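Local coordinates for protein PTHB1 (PDB 4YD8) that forms part of the BBSome, a coat complex thought to sort specific membrane proteins to the primary cilium, here represented by its N-terminal seven-bladed beta-propeller, at residues C28-N33 with K43-S48; L53-P58 with L72-D77; V82-V87 with A100-R105; V335-G340 with G347-L352. One frame throughout, in Å; residues are numbered along the deposited sequence.

Contact 1 of 4, residues C28-N33 with K43-S48; sequences CLCLAN and KIIVGS
The first hairpin of a four-stranded propeller blade joins C28-N33 to K43-S48, with L29 facing V46, C30 facing I45, L31 facing I44 and A32 facing K43. C30 and I45 exchange two backbone hydrogen bonds, C30 N to I45 O and I45 N to C30 O, each 2.8 Å. A32 and K43 form a second such pair. At the far end C28 O takes G47 N at 3.1 Å and also the CA-H of V46 at 3.2 Å.

On the face carrying L29, I44 and V46, methyl CD1 of L29 sits between two branches of the partner strand, 3.7 Å from both I44 CG2 and V46 CG2. L352 of another blade packs on L29 and V46, so branched apolar side chains suit this face.

On the other face C30 and I45 meet CB to CB at 4.2 Å, and I45 CD1 reaches to 3.6 Å from C30 O, beside the A32 N-H. V87 of the next blade packs on C30, A32 and I45, where small cysteine and alanine let the sheets come close. K43 bends at chi2 (78°) and gives N33 OD1 only a weak bond; its ammonium is held mainly by Q41 O and D35, while N33 OD1 bonds chiefly to the hydroxyl of S37. Apolar faces on both sides of an antiparallel hairpin are typical of the inner strands of a beta-propeller blade.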
loop_
_atom_site.group_PDB
_atom_site.type_symbol
_atom_site.label_atom_id
_atom_site.label_comp_id
_atom_site.label_asym_id
_atom_site.label_seq_id
_atom_site.Cartn_x
_atom_site.Cartn_y
_atom_site.Cartn_z
ATOM N N CYS A 28 2.790 -6.192 -1.544
ATOM C CA CYS A 28 2.200 -7.503 -1.267
ATOM C C CYS A 28 1.271 -7.504 -0.052
ATOM O O CYS A 28 0.622 -8.501 0.202
ATOM C CB CYS A 28 3.298 -8.545 -1.034
ATOM S SG CYS A 28 4.161 -9.030 -2.558
ATOM N N LEU A 29 1.260 -6.410 0.704
ATOM C CA LEU A 29 0.470 -6.325 1.949
ATOM C C LEU A 29 -0.661 -5.300 1.833
ATOM O O LEU A 29 -0.423 -4.139 1.467
ATOM C CB LEU A 29 1.390 -5.952 3.121
ATOM C CG LEU A 29 0.675 -5.693 4.453
ATOM C CD1 LEU A 29 -0.009 -6.969 4.950
ATOM C CD2 LEU A 29 1.667 -5.140 5.484
ATOM N N CYS A 30 -1.882 -5.713 2.149
ATOM C CA CYS A 30 -3.003 -4.804 2.133
ATOM C C CYS A 30 -3.856 -5.020 3.380
ATOM O O CYS A 30 -4.072 -6.153 3.804
ATOM C CB CYS A 30 -3.828 -5.007 0.855
ATOM S SG CYS A 30 -5.190 -3.856 0.674
ATOM N N LEU A 31 -4.278 -3.918 3.979
ATOM C CA LEU A 31 -5.165 -3.945 5.144
ATOM C C LEU A 31 -6.483 -3.271 4.786
ATOM O O LEU A 31 -6.518 -2.060 4.577
ATOM C CB LEU A 31 -4.524 -3.222 6.331
ATOM C CG LEU A 31 -3.949 -3.954 7.541
ATOM C CD1 LEU A 31 -3.447 -2.929 8.569
ATOM C CD2 LEU A 31 -4.980 -4.897 8.186
ATOM N N ALA A 32 -7.569 -4.037 4.726
ATOM C CA ALA A 32 -8.833 -3.447 4.287
ATOM C C ALA A 32 -10.030 -4.291 4.672
ATOM O O ALA A 32 -9.898 -5.484 4.953
ATOM C CB ALA A 32 -8.822 -3.254 2.745
ATOM N N ASN A 33 -11.200 -3.664 4.663
ATOM C CA ASN A 33 -12.441 -4.363 4.979
ATOM C C ASN A 33 -12.933 -5.068 3.721
ATOM O O ASN A 33 -13.974 -4.718 3.169
ATOM C CB ASN A 33 -13.487 -3.387 5.511
ATOM C CG ASN A 33 -14.748 -4.090 5.988
ATOM O OD1 ASN A 33 -14.762 -5.308 6.151
ATOM N ND2 ASN A 33 -15.810 -3.326 6.200
ATOM N N LYS A 43 -9.148 -6.710 7.337
ATOM C CA LYS A 43 -8.541 -8.032 7.250
ATOM C C LYS A 43 -7.159 -7.838 6.654
ATOM O O LYS A 43 -6.926 -6.846 5.973
ATOM C CB LYS A 43 -9.362 -8.988 6.387
ATOM C CG LYS A 43 -10.623 -9.490 7.075
ATOM C CD LYS A 43 -11.712 -8.445 7.045
ATOM C CE LYS A 43 -12.823 -8.780 8.028
ATOM N NZ LYS A 43 -13.777 -7.650 8.072
ATOM N N ILE A 44 -6.250 -8.771 6.919
ATOM C CA ILE A 44 -4.916 -8.711 6.328
ATOM C C ILE A 44 -4.950 -9.509 5.031
ATOM O O ILE A 44 -5.320 -10.692 5.038
ATOM C CB ILE A 44 -3.845 -9.293 7.253
ATOM C CG1 ILE A 44 -3.856 -8.601 8.618
ATOM C CG2 ILE A 44 -2.460 -9.184 6.632
ATOM C CD1 ILE A 44 -2.985 -9.320 9.615
ATOM N N ILE A 45 -4.590 -8.865 3.925
ATOM C CA ILE A 45 -4.488 -9.562 2.649
ATOM C C ILE A 45 -3.036 -9.559 2.220
ATOM O O ILE A 45 -2.417 -8.498 2.161
ATOM C CB ILE A 45 -5.331 -8.905 1.527
ATOM C CG1 ILE A 45 -6.796 -8.774 1.958
ATOM C CG2 ILE A 45 -5.181 -9.711 0.214
ATOM C CD1 ILE A 45 -7.188 -7.395 2.371
ATOM N N VAL A 46 -2.492 -10.743 1.948
ATOM C CA VAL A 46 -1.111 -10.841 1.499
ATOM C C VAL A 46 -0.996 -11.739 0.276
ATOM O O VAL A 46 -1.488 -12.871 0.283
ATOM C CB VAL A 46 -0.167 -11.396 2.600
ATOM C CG1 VAL A 46 1.280 -11.430 2.084
ATOM C CG2 VAL A 46 -0.225 -10.541 3.854
ATOM N N GLY A 47 -0.348 -11.229 -0.774
ATOM C CA GLY A 47 -0.040 -12.053 -1.936
ATOM C C GLY A 47 1.454 -12.330 -1.972
ATOM O O GLY A 47 2.241 -11.512 -1.499
ATOM N N SER A 48 1.858 -13.487 -2.490
ATOM C CA SER A 48 3.284 -13.794 -2.548
ATOM C C SER A 48 3.769 -13.995 -3.982
ATOM O O SER A 48 2.974 -14.240 -4.894
ATOM C CB SER A 48 3.615 -15.034 -1.705
ATOM O OG SER A 48 3.390 -16.246 -2.388
#

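Contact 2 of 4, residues L53-P58 with L72-D77; sequences LRIFSP and LLLEVD
Strands L53-F56 and L72-D77 run antiparallel at 170°, pairing L53 with V76, R54 with E75 and I55 with L74, until a classic beta bulge at L73 and L74 shifts the register and sets F56 against L72. At the bulge I55 O receives L73 N at 2.8 Å, and L74 N adds a weak bond at 3.3 Å.

R54 and E75 project from the same face and lie alongside one another, their CG atoms 3.9 Å apart, so that the methylene groups pack beneath the charges. R54 NE donates to E75 OE1 at 2.9 Å, a salt bridge with the oxygen close to the guanidinium plane. The carboxylate is turned almost perpendicular, and the donor reaches it from above its plane. A water bridges R54 NH2 and E75 OE1, and NH2 also forms a salt bridge with E22. A leucine in place of R54 would probably leave E75 and E22 without their shared positive mate.

L72 CD1 rests over one face of the F56 ring, 3.8 Å from the centroid, a CH-pi contact. L72 turns CG away from its own amide nitrogen (chi1 179°), bringing CD1 over the ring; W14 meets F56 edge-to-face. On the other face L53, I55, L74 and V76 offer only hydrocarbon: L53 CB touches V76 CG1 at 3.8 Å, and M127 of the next blade packs on L53, L74 and V76.

Bonded to two carboxylates, the guanidinium is likely to favour their ionised state. The R54-E75 face joins this salt bridge to the L72-F56 CH-pi contact; the opposite face packs hydrocarbon.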
loop_
_atom_site.group_PDB
_atom_site.type_symbol
_atom_site.label_atom_id
_atom_site.label_comp_id
_atom_site.label_asym_id
_atom_site.label_seq_id
_atom_site.Cartn_x
_atom_site.Cartn_y
_atom_site.Cartn_z
ATOM N N LEU A 53 -2.441 -16.305 -2.458
ATOM C CA LEU A 53 -3.177 -15.187 -1.880
ATOM C C LEU A 53 -3.761 -15.653 -0.549
ATOM O O LEU A 53 -4.438 -16.682 -0.496
ATOM C CB LEU A 53 -4.287 -14.710 -2.837
ATOM C CG LEU A 53 -5.046 -13.389 -2.582
ATOM C CD1 LEU A 53 -5.965 -13.438 -1.359
ATOM C CD2 LEU A 53 -4.091 -12.223 -2.450
ATOM N N ARG A 54 -3.499 -14.905 0.519
ATOM C CA ARG A 54 -3.996 -15.274 1.847
ATOM C C ARG A 54 -4.742 -14.105 2.487
ATOM O O ARG A 54 -4.337 -12.961 2.350
ATOM C CB ARG A 54 -2.834 -15.728 2.755
ATOM C CG ARG A 54 -2.125 -16.988 2.242
ATOM C CD ARG A 54 -0.847 -17.310 3.026
ATOM N NE ARG A 54 -0.231 -18.556 2.563
ATOM C CZ ARG A 54 0.862 -18.622 1.804
ATOM N NH1 ARG A 54 1.466 -17.514 1.396
ATOM N NH2 ARG A 54 1.351 -19.801 1.441
ATOM N N ILE A 55 -5.823 -14.408 3.195
ATOM C CA ILE A 55 -6.572 -13.392 3.924
ATOM C C ILE A 55 -6.719 -13.827 5.384
ATOM O O ILE A 55 -7.157 -14.949 5.656
ATOM C CB ILE A 55 -7.975 -13.169 3.324
ATOM C CG1 ILE A 55 -7.882 -12.821 1.827
ATOM C CG2 ILE A 55 -8.720 -12.067 4.099
ATOM C CD1 ILE A 55 -9.273 -12.626 1.174
ATOM N N PHE A 56 -6.338 -12.950 6.305
ATOM C CA PHE A 56 -6.379 -13.251 7.744
ATOM C C PHE A 56 -7.283 -12.298 8.508
ATOM O O PHE A 56 -7.386 -11.115 8.186
ATOM C CB PHE A 56 -4.987 -13.161 8.401
ATOM C CG PHE A 56 -3.972 -14.128 7.861
ATOM C CD1 PHE A 56 -3.197 -13.794 6.760
ATOM C CD2 PHE A 56 -3.775 -15.367 8.474
ATOM C CE1 PHE A 56 -2.248 -14.678 6.269
ATOM C CE2 PHE A 56 -2.826 -16.256 7.989
ATOM C CZ PHE A 56 -2.063 -15.908 6.873
ATOM N N SER A 57 -7.883 -12.823 9.566
ATOM C CA SER A 57 -8.530 -12.000 10.581
ATOM C C SER A 57 -7.963 -12.452 11.922
ATOM O O SER A 57 -8.508 -13.330 12.561
ATOM C CB SER A 57 -10.056 -12.152 10.522
ATOM O OG SER A 57 -10.689 -11.231 11.390
ATOM N N PRO A 58 -6.829 -11.876 12.324
ATOM C CA PRO A 58 -6.072 -12.401 13.470
ATOM C C PRO A 58 -6.760 -12.175 14.813
ATOM O O PRO A 58 -7.440 -11.170 15.017
ATOM C CB PRO A 58 -4.749 -11.625 13.412
ATOM C CG PRO A 58 -5.038 -10.422 12.589
ATOM C CD PRO A 58 -6.118 -10.795 11.626
ATOM N N LEU A 72 -6.827 -17.767 9.619
ATOM C CA LEU A 72 -6.757 -17.775 8.160
ATOM C C LEU A 72 -8.160 -17.935 7.580
ATOM O O LEU A 72 -8.786 -18.979 7.739
ATOM C CB LEU A 72 -5.841 -18.900 7.669
ATOM C CG LEU A 72 -5.690 -19.030 6.154
ATOM C CD1 LEU A 72 -4.891 -17.860 5.607
ATOM C CD2 LEU A 72 -5.028 -20.357 5.813
ATOM N N LEU A 73 -8.652 -16.898 6.916
ATOM C CA LEU A 73 -9.987 -16.951 6.327
ATOM C C LEU A 73 -9.961 -17.636 4.972
ATOM O O LEU A 73 -10.900 -18.320 4.600
ATOM C CB LEU A 73 -10.563 -15.549 6.174
ATOM C CG LEU A 73 -10.724 -14.734 7.458
ATOM C CD1 LEU A 73 -11.380 -13.405 7.131
ATOM C CD2 LEU A 73 -11.521 -15.500 8.504
ATOM N N LEU A 74 -8.876 -17.434 4.237
ATOM C CA LEU A 74 -8.808 -17.931 2.883
ATOM C C LEU A 74 -7.372 -18.031 2.425
ATOM O O LEU A 74 -6.560 -17.148 2.694
ATOM C CB LEU A 74 -9.592 -17.021 1.938
ATOM C CG LEU A 74 -9.598 -17.403 0.449
ATOM C CD1 LEU A 74 -11.006 -17.333 -0.092
ATOM C CD2 LEU A 74 -8.701 -16.485 -0.351
ATOM N N GLU A 75 -7.076 -19.118 1.728
ATOM C CA GLU A 75 -5.805 -19.278 1.053
ATOM C C GLU A 75 -6.099 -19.872 -0.313
ATOM O O GLU A 75 -6.791 -20.874 -0.406
ATOM C CB GLU A 75 -4.867 -20.187 1.856
ATOM C CG GLU A 75 -3.554 -20.492 1.147
ATOM C CD GLU A 75 -2.663 -21.420 1.948
ATOM O OE1 GLU A 75 -1.926 -20.934 2.836
ATOM O OE2 GLU A 75 -2.700 -22.639 1.684
ATOM N N VAL A 76 -5.594 -19.247 -1.368
ATOM C CA VAL A 76 -5.776 -19.785 -2.709
ATOM C C VAL A 76 -4.472 -19.682 -3.504
ATOM O O VAL A 76 -3.750 -18.680 -3.435
ATOM C CB VAL A 76 -6.926 -19.064 -3.471
ATOM C CG1 VAL A 76 -6.724 -17.568 -3.467
ATOM C CG2 VAL A 76 -7.033 -19.580 -4.903
ATOM N N ASP A 77 -4.170 -20.741 -4.239
ATOM C CA ASP A 77 -3.050 -20.750 -5.162
ATOM C C ASP A 77 -3.484 -20.157 -6.499
ATOM O O ASP A 77 -4.202 -20.800 -7.264
ATOM C CB ASP A 77 -2.530 -22.180 -5.357
ATOM C CG ASP A 77 -1.279 -22.233 -6.205
ATOM O OD1 ASP A 77 -0.809 -21.164 -6.650
ATOM O OD2 ASP A 77 -0.768 -23.349 -6.441
HETATM O O HOH W 1 0.538 -22.511 2.740
#

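Contact 3 of 4, residues V82-V87 with A100-R105; sequences VLQVEV and AVLHSR
A100 N donates to E86 O at 2.7 Å with an N-H...O angle of 169°, and E86 N returns a bond to A100 O at 3.1 Å. L102 N to Q84 O, 2.9 Å, continues the ladder. Beyond it a classic beta bulge sets both L83 and Q84 against L102, so that L83 N, rather than Q84 N, donates to L102 O at 2.8 Å.

This is the inner hairpin of a propeller blade, and Q84 and E86 face the following blade, whose strand 139-145 ends at G145, a residue critical for protein stability. Q84 NE2 gives E86 OE2 a 2.7 Å bond nearly in its amide plane, using the anti lone pair of that oxygen, while Q84 OE1 accepts from M142 N.

The bulge turns L83 toward the partner strand: its CG lies anti to the carbonyl carbon (chi1 -62°), and CD1 runs over the backbone to 3.8 Å from S104 N. An alanine here is likely to open a gap over the H103-S104 backbone. V82 crosses V101 at about a right angle, CG1 to CG1 3.9 Å, and its CG2 lies 3.9 Å from H103 CE1; the imidazole is fixed by ND1 bonding P81 O.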
loop_
_atom_site.group_PDB
_atom_site.type_symbol
_atom_site.label_atom_id
_atom_site.label_comp_id
_atom_site.label_asym_id
_atom_site.label_seq_id
_atom_site.Cartn_x
_atom_site.Cartn_y
_atom_site.Cartn_z
ATOM N N VAL A 82 2.225 -12.993 -7.428
ATOM C CA VAL A 82 1.466 -11.798 -7.101
ATOM C C VAL A 82 2.425 -10.620 -6.957
ATOM O O VAL A 82 3.352 -10.667 -6.151
ATOM C CB VAL A 82 0.645 -11.982 -5.821
ATOM C CG1 VAL A 82 -0.059 -10.684 -5.452
ATOM C CG2 VAL A 82 -0.364 -13.103 -6.007
ATOM N N LEU A 83 2.219 -9.585 -7.766
ATOM C CA LEU A 83 3.062 -8.390 -7.729
ATOM C C LEU A 83 2.519 -7.334 -6.771
ATOM O O LEU A 83 3.280 -6.580 -6.178
ATOM C CB LEU A 83 3.191 -7.777 -9.117
ATOM C CG LEU A 83 3.852 -8.661 -10.184
ATOM C CD1 LEU A 83 4.110 -7.851 -11.442
ATOM C CD2 LEU A 83 5.133 -9.267 -9.639
ATOM N N GLN A 84 1.200 -7.267 -6.642
ATOM C CA GLN A 84 0.577 -6.245 -5.800
ATOM C C GLN A 84 -0.859 -6.625 -5.472
ATOM O O GLN A 84 -1.512 -7.310 -6.260
ATOM C CB GLN A 84 0.627 -4.885 -6.509
ATOM C CG GLN A 84 0.353 -3.686 -5.596
ATOM C CD GLN A 84 0.579 -2.360 -6.288
ATOM O OE1 GLN A 84 1.318 -2.273 -7.281
ATOM N NE2 GLN A 84 -0.060 -1.310 -5.772
ATOM N N VAL A 85 -1.340 -6.202 -4.302
ATOM C CA VAL A 85 -2.756 -6.345 -3.957
ATOM C C VAL A 85 -3.299 -4.990 -3.494
ATOM O O VAL A 85 -2.591 -4.227 -2.818
ATOM C CB VAL A 85 -2.990 -7.409 -2.846
ATOM C CG1 VAL A 85 -2.810 -8.824 -3.404
ATOM C CG2 VAL A 85 -2.048 -7.179 -1.686
ATOM N N GLU A 86 -4.531 -4.685 -3.887
ATOM C CA GLU A 86 -5.214 -3.459 -3.464
ATOM C C GLU A 86 -6.701 -3.763 -3.328
ATOM O O GLU A 86 -7.201 -4.716 -3.916
ATOM C CB GLU A 86 -5.029 -2.302 -4.455
ATOM C CG GLU A 86 -3.582 -1.807 -4.696
ATOM C CD GLU A 86 -2.870 -1.256 -3.455
ATOM O OE1 GLU A 86 -3.526 -0.923 -2.425
ATOM O OE2 GLU A 86 -1.625 -1.127 -3.534
ATOM N N VAL A 87 -7.402 -2.931 -2.573
ATOM C CA VAL A 87 -8.818 -3.140 -2.311
ATOM C C VAL A 87 -9.517 -1.825 -2.554
ATOM O O VAL A 87 -9.081 -0.793 -2.047
ATOM C CB VAL A 87 -9.061 -3.626 -0.859
ATOM C CG1 VAL A 87 -10.567 -3.618 -0.530
ATOM C CG2 VAL A 87 -8.436 -5.014 -0.655
ATOM N N ALA A 100 -8.186 -6.321 -5.909
ATOM C CA ALA A 100 -7.461 -6.381 -7.184
ATOM C C ALA A 100 -6.135 -7.086 -6.934
ATOM O O ALA A 100 -5.427 -6.772 -5.982
ATOM C CB ALA A 100 -7.238 -4.990 -7.757
ATOM N N VAL A 101 -5.824 -8.062 -7.777
ATOM C CA VAL A 101 -4.565 -8.776 -7.704
ATOM C C VAL A 101 -3.826 -8.511 -9.004
ATOM O O VAL A 101 -4.332 -8.820 -10.087
ATOM C CB VAL A 101 -4.774 -10.287 -7.513
ATOM C CG1 VAL A 101 -3.428 -11.020 -7.443
ATOM C CG2 VAL A 101 -5.622 -10.551 -6.241
ATOM N N LEU A 102 -2.644 -7.925 -8.892
ATOM C CA LEU A 102 -1.829 -7.641 -10.065
ATOM C C LEU A 102 -0.836 -8.760 -10.276
ATOM O O LEU A 102 -0.076 -9.100 -9.364
ATOM C CB LEU A 102 -1.098 -6.308 -9.897
ATOM C CG LEU A 102 -0.240 -5.876 -11.087
ATOM C CD1 LEU A 102 -1.120 -5.683 -12.331
ATOM C CD2 LEU A 102 0.509 -4.602 -10.725
ATOM N N HIS A 103 -0.836 -9.322 -11.485
ATOM C CA HIS A 103 0.172 -10.287 -11.917
ATOM C C HIS A 103 0.983 -9.641 -13.030
ATOM O O HIS A 103 0.639 -8.561 -13.498
ATOM C CB HIS A 103 -0.471 -11.587 -12.428
ATOM C CG HIS A 103 -1.305 -12.303 -11.409
ATOM N ND1 HIS A 103 -0.761 -13.028 -10.372
ATOM C CD2 HIS A 103 -2.654 -12.417 -11.280
ATOM C CE1 HIS A 103 -1.733 -13.556 -9.644
ATOM N NE2 HIS A 103 -2.887 -13.211 -10.186
ATOM N N SER A 104 2.045 -10.308 -13.460
ATOM C CA SER A 104 2.880 -9.779 -14.533
ATOM C C SER A 104 2.097 -9.456 -15.810
ATOM O O SER A 104 2.314 -8.401 -16.424
ATOM C CB SER A 104 3.998 -10.764 -14.865
ATOM O OG SER A 104 4.763 -10.268 -15.946
ATOM N N ARG A 105 1.214 -10.366 -16.222
ATOM C CA ARG A 105 0.455 -10.177 -17.457
ATOM C C ARG A 105 -1.068 -10.210 -17.303
ATOM O O ARG A 105 -1.791 -10.355 -18.295
ATOM C CB ARG A 105 0.874 -11.232 -18.497
ATOM C CG ARG A 105 2.336 -11.137 -18.883
ATOM C CD ARG A 105 2.632 -9.851 -19.643
ATOM N NE ARG A 105 1.885 -9.782 -20.894
ATOM C CZ ARG A 105 2.349 -10.192 -22.071
ATOM N NH1 ARG A 105 3.573 -10.699 -22.172
ATOM N NH2 ARG A 105 1.582 -10.091 -23.147
#

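Contact 4 of 4, residues V335-G340 with G347-L352; sequences VAVRVG and GVIVTL
Backbone hydrogen bonds dominate the pairing of V335-G340 with G347-L352. R338 and V350 form the central hydrogen-bonded pair, V350 N to R338 O at 2.8 Å and nearly straight. Each end carries a bulge. L352 O is gripped by two donors, V335 N at 2.7 Å and A336 N at 3.3 Å, a classic beta bulge. At the other end G347 and V348 both face G340 in a G1 bulge, where the positive phi of G347 (68°) favours glycine.

Among the CA-H...O contacts the closest runs from V339 CA to V348 O at 3.2 Å.

Apolar contacts gather on the face of V337, V339 and I349. The first torsion of V337 (chi1 55°) sends CG2 across the strands to 3.9 Å from I349 CG2 and 4.1 Å from T351 CG2. V339 CG1 lies 3.6 Å from G347 CA. Strand 291-298 packs on V337 and V339, so compact beta-branched residues suit this side.

The other face carries A336, R338, V350 and L352 and meets L29 and L31 of the next blade. R338 folds back along its own strand, and NH1 reaches V337 O at 2.9 Å from well above the carbonyl plane.

Strand 357-362 and then the N-terminal strand 8-17 extend the hairpin outward; a sheet shared by the two ends of the chain is typical of the closing blade of a beta-propeller.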
loop_
_atom_site.group_PDB
_atom_site.type_symbol
_atom_site.label_atom_id
_atom_site.label_comp_id
_atom_site.label_asym_id
_atom_site.label_seq_id
_atom_site.Cartn_x
_atom_site.Cartn_y
_atom_site.Cartn_z
ATOM N N VAL A 335 9.340 -5.257 4.809
ATOM C CA VAL A 335 9.252 -4.726 3.447
ATOM C C VAL A 335 7.980 -3.933 3.259
ATOM O O VAL A 335 7.849 -3.194 2.293
ATOM C CB VAL A 335 9.273 -5.815 2.367
ATOM C CG1 VAL A 335 10.637 -6.433 2.271
ATOM C CG2 VAL A 335 8.160 -6.853 2.601
ATOM N N ALA A 336 7.018 -4.120 4.166
ATOM C CA ALA A 336 5.799 -3.324 4.154
ATOM C C ALA A 336 5.257 -3.191 5.563
ATOM O O ALA A 336 5.398 -4.104 6.372
ATOM C CB ALA A 336 4.725 -3.947 3.245
ATOM N N VAL A 337 4.633 -2.051 5.831
ATOM C CA VAL A 337 3.960 -1.809 7.102
ATOM C C VAL A 337 2.626 -1.150 6.814
ATOM O O VAL A 337 2.518 -0.304 5.910
ATOM C CB VAL A 337 4.820 -0.935 8.050
ATOM C CG1 VAL A 337 5.236 0.390 7.384
ATOM C CG2 VAL A 337 4.092 -0.683 9.345
ATOM N N ARG A 338 1.597 -1.577 7.543
ATOM C CA ARG A 338 0.269 -0.970 7.465
ATOM C C ARG A 338 -0.287 -0.745 8.862
ATOM O O ARG A 338 0.141 -1.401 9.815
ATOM C CB ARG A 338 -0.680 -1.857 6.640
ATOM C CG ARG A 338 -0.262 -1.970 5.163
ATOM C CD ARG A 338 -0.603 -0.679 4.439
ATOM N NE ARG A 338 -0.380 -0.774 2.993
ATOM C CZ ARG A 338 0.795 -0.612 2.400
ATOM N NH1 ARG A 338 1.883 -0.349 3.116
ATOM N NH2 ARG A 338 0.881 -0.716 1.078
ATOM N N VAL A 339 -1.229 0.186 8.981
ATOM C CA VAL A 339 -1.946 0.423 10.232
ATOM C C VAL A 339 -3.434 0.268 9.996
ATOM O O VAL A 339 -3.954 0.749 9.004
ATOM C CB VAL A 339 -1.660 1.836 10.791
ATOM C CG1 VAL A 339 -2.485 2.117 12.045
ATOM C CG2 VAL A 339 -0.182 1.966 11.090
ATOM N N GLY A 340 -4.139 -0.381 10.908
ATOM C CA GLY A 340 -5.565 -0.518 10.691
ATOM C C GLY A 340 -6.316 -0.991 11.898
ATOM O O GLY A 340 -5.800 -0.986 13.017
ATOM N N GLY A 347 -5.497 1.512 15.199
ATOM C CA GLY A 347 -4.066 1.756 15.303
ATOM C C GLY A 347 -3.200 0.527 15.520
ATOM O O GLY A 347 -2.128 0.623 16.113
ATOM N N VAL A 348 -3.653 -0.626 15.036
ATOM C CA VAL A 348 -2.834 -1.832 15.082
ATOM C C VAL A 348 -1.809 -1.812 13.949
ATOM O O VAL A 348 -2.152 -1.550 12.805
ATOM C CB VAL A 348 -3.691 -3.112 14.993
ATOM C CG1 VAL A 348 -2.803 -4.342 14.746
ATOM C CG2 VAL A 348 -4.532 -3.289 16.267
ATOM N N ILE A 349 -0.551 -2.078 14.278
ATOM C CA ILE A 349 0.528 -2.118 13.292
ATOM C C ILE A 349 0.663 -3.517 12.721
ATOM O O ILE A 349 0.721 -4.491 13.473
ATOM C CB ILE A 349 1.889 -1.714 13.903
ATOM C CG1 ILE A 349 1.865 -0.274 14.401
ATOM C CG2 ILE A 349 3.037 -1.877 12.884
ATOM C CD1 ILE A 349 3.176 0.115 15.072
ATOM N N VAL A 350 0.703 -3.619 11.400
ATOM C CA VAL A 350 0.955 -4.904 10.755
ATOM C C VAL A 350 2.236 -4.791 9.940
ATOM O O VAL A 350 2.357 -3.890 9.110
ATOM C CB VAL A 350 -0.198 -5.333 9.834
ATOM C CG1 VAL A 350 0.119 -6.684 9.160
ATOM C CG2 VAL A 350 -1.532 -5.383 10.615
ATOM N N THR A 351 3.192 -5.683 10.185
ATOM C CA THR A 351 4.426 -5.712 9.383
ATOM C C THR A 351 4.595 -7.019 8.615
ATOM O O THR A 351 4.220 -8.091 9.097
ATOM C CB THR A 351 5.693 -5.529 10.246
ATOM O OG1 THR A 351 5.736 -6.556 11.251
ATOM C CG2 THR A 351 5.721 -4.155 10.905
ATOM N N LEU A 352 5.199 -6.920 7.431
ATOM C CA LEU A 352 5.519 -8.075 6.608
ATOM C C LEU A 352 6.985 -8.021 6.182
ATOM O O LEU A 352 7.449 -6.989 5.679
ATOM C CB LEU A 352 4.619 -8.116 5.367
ATOM C CG LEU A 352 4.917 -9.219 4.343
ATOM C CD1 LEU A 352 4.604 -10.604 4.915
ATOM C CD2 LEU A 352 4.121 -8.966 3.081
#

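From the N terminus the chain lays strand 8-17 at the outside of the closing blade, then begins a new blade at contact 1, which closes the 34-42 loop. Contact 2 closes the longer 59-71 loop of that blade; the two share a sheet through the neighbouring strands 43-47 and 52-56. Contact 3 then starts the next blade and closes the 88-99 connection, with S48 O bonded to V82 N and V87 packed on C30 and A32. Contact 4 comes later, closing the short 341-346 turn and returning to pack A336 and R338 against L29. All four loops follow in series, none nested or crossed, and contact 1 touches each of the other three, tying three blades together.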